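Side-chain contact in putative Transcriptional Regulator (Rhodococcus sp., PDB 2IA2), which probably regulates transcription as a dimeric IclR-family protein, binding DNA through a helix-turn-helix domain and perhaps sensing a small effector through its C-terminal domain: residues Ser88-Ser91 with Leu92-Ala96. Residues are numbered along the deposited sequence; the frame is centred on the assembly and turned at random.
Sequences SSLS and LPEVA
Glu94, in the first turn of its helix, reaches back to Ser91, OE1 accepting a hydrogen bond from Ser91 N, 2.8 Å away. The bond is nearly straight (170°) and arrives on the anti side of the carboxylate, 23° out of its plane. Glu94 has CG anti to the carbonyl carbon (chi1 -67°) and an extended chain beyond it, which carries OE1 back to the N-cap residue. In return Ser91 OG accepts a weak bond from Glu94 N at 3.4 Å, and the reciprocal bonds make a capping box at the start of helix 92-107, in the IclR C-terminal domain. Serine suits the N-cap because its short hydroxyl can reach forward to an amide of the first turn; Pro93 suits that turn because its missing N-H costs no helical bond there, and its CD lies 3.4 Å from Ser91 OG. Regular helical bonding begins with Val95 N to Ser91 O, at 2.9 Å. A water donates to both Glu94 OE1 and Ser89 O, tying the carboxylate to the preceding loop. Beside the polar cap, Leu90 CB packs on Val95 CG2 at 3.7 Å; apolar residues suit this side, where Leu90 also meets Pro77 of the second subunit and Val95 leans on helix 246-264.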
ATOM      1  N   SER A  88       0.941  -2.386   3.044  1.00 25.49           N
ATOM      2  CA  SER A  88       0.138  -1.757   1.960  1.00 23.94           C
ATOM      3  C   SER A  88      -0.978  -0.839   2.490  1.00 23.87           C
ATOM      4  O   SER A  88      -1.562  -0.043   1.777  1.00 24.54           O
ATOM      5  CB  SER A  88      -0.386  -2.810   0.966  1.00 23.82           C
ATOM      6  OG  SER A  88      -1.319  -3.706   1.594  1.00 23.88           O
ATOM      7  N   SER A  89      -1.182  -0.856   3.776  1.00 26.24           N
ATOM      8  CA  SER A  89      -2.195   0.010   4.395  1.00 28.00           C
ATOM      9  C   SER A  89      -1.640   1.284   5.078  1.00 27.38           C
ATOM     10  O   SER A  89      -2.422   2.032   5.692  1.00 27.04           O
ATOM     11  CB  SER A  89      -3.051  -0.786   5.358  1.00 26.70           C
ATOM     12  OG  SER A  89      -2.294  -1.050   6.504  1.00 36.71           O
ATOM     13  N   LEU A  90      -0.313   1.541   4.966  1.00 24.98           N
ATOM     14  CA  LEU A  90       0.302   2.702   5.608  1.00 24.17           C
ATOM     15  C   LEU A  90      -0.268   4.031   5.111  1.00 23.17           C
ATOM     16  O   LEU A  90      -0.440   4.240   3.910  1.00 22.22           O
ATOM     17  CB  LEU A  90       1.846   2.722   5.381  1.00 23.61           C
ATOM     18  CG  LEU A  90       2.658   1.560   5.935  1.00 25.93           C
ATOM     19  CD1 LEU A  90       4.172   1.606   5.590  1.00 24.33           C
ATOM     20  CD2 LEU A  90       2.449   1.454   7.444  1.00 29.27           C
ATOM     21  N   SER A  91      -0.544   4.944   6.039  1.00 23.13           N
ATOM     22  CA  SER A  91      -1.069   6.254   5.665  1.00 24.92           C
ATOM     23  C   SER A  91       0.080   7.130   5.173  1.00 25.04           C
ATOM     24  O   SER A  91       1.273   6.830   5.374  1.00 24.39           O
ATOM     25  CB  SER A  91      -1.777   6.902   6.893  1.00 25.00           C
ATOM     26  OG  SER A  91      -0.815   7.037   7.880  1.00 25.75           O
ATOM     27  N   LEU A  92      -0.249   8.237   4.544  1.00 26.16           N
ATOM     28  CA  LEU A  92       0.812   9.180   4.252  1.00 26.63           C
ATOM     29  C   LEU A  92       1.675   9.592   5.473  1.00 26.09           C
ATOM     30  O   LEU A  92       2.898   9.641   5.353  1.00 25.56           O
ATOM     31  CB  LEU A  92       0.277  10.387   3.478  1.00 27.68           C
ATOM     32  CG  LEU A  92       1.174  11.636   3.532  1.00 28.84           C
ATOM     33  CD1 LEU A  92       2.247  11.529   2.471  1.00 34.33           C
ATOM     34  CD2 LEU A  92       0.347  12.935   3.346  1.00 31.23           C
ATOM     35  N   PRO A  93       1.067   9.976   6.621  1.00 26.60           N
ATOM     36  CA  PRO A  93       1.944  10.325   7.751  1.00 25.97           C
ATOM     37  C   PRO A  93       2.878   9.185   8.209  1.00 26.18           C
ATOM     38  O   PRO A  93       4.008   9.439   8.588  1.00 26.16           O
ATOM     39  CB  PRO A  93       0.939  10.652   8.884  1.00 26.78           C
ATOM     40  CG  PRO A  93      -0.299  11.053   8.181  1.00 27.19           C
ATOM     41  CD  PRO A  93      -0.357  10.227   6.943  1.00 27.50           C
ATOM     42  N   GLU A  94       2.400   7.946   8.201  1.00 24.89           N
ATOM     43  CA  GLU A  94       3.209   6.795   8.613  1.00 25.85           C
ATOM     44  C   GLU A  94       4.327   6.556   7.579  1.00 24.90           C
ATOM     45  O   GLU A  94       5.420   6.139   7.948  1.00 25.72           O
ATOM     46  CB  GLU A  94       2.340   5.542   8.706  1.00 25.00           C
ATOM     47  CG  GLU A  94       1.318   5.611   9.822  1.00 27.06           C
ATOM     48  CD  GLU A  94       0.242   4.491   9.748  1.00 30.53           C
ATOM     49  OE1 GLU A  94      -0.172   4.033   8.662  1.00 31.09           O
ATOM     50  OE2 GLU A  94      -0.254   4.134  10.811  1.00 38.03           O
ATOM     51  N   VAL A  95       4.059   6.800   6.298  1.00 23.17           N
ATOM     52  CA  VAL A  95       5.102   6.655   5.278  1.00 22.80           C
ATOM     53  C   VAL A  95       6.187   7.754   5.469  1.00 23.89           C
ATOM     54  O   VAL A  95       7.402   7.466   5.499  1.00 25.29           O
ATOM     55  CB  VAL A  95       4.523   6.680   3.859  1.00 23.06           C
ATOM     56  CG1 VAL A  95       5.648   6.881   2.815  1.00 20.62           C
ATOM     57  CG2 VAL A  95       3.665   5.362   3.560  1.00 23.37           C
ATOM     58  N   ALA A  96       5.726   8.987   5.663  1.00 22.78           N
ATOM     59  CA  ALA A  96       6.584  10.163   5.879  1.00 22.94           C
ATOM     60  C   ALA A  96       7.420  10.148   7.141  1.00 23.32           C
ATOM     61  O   ALA A  96       8.565  10.518   7.093  1.00 23.45           O
ATOM     62  CB  ALA A  96       5.743  11.415   5.821  1.00 21.30           C
TER
HETATM   63  O   HOH W   1      -2.458   2.670   8.316  1.00 44.86           O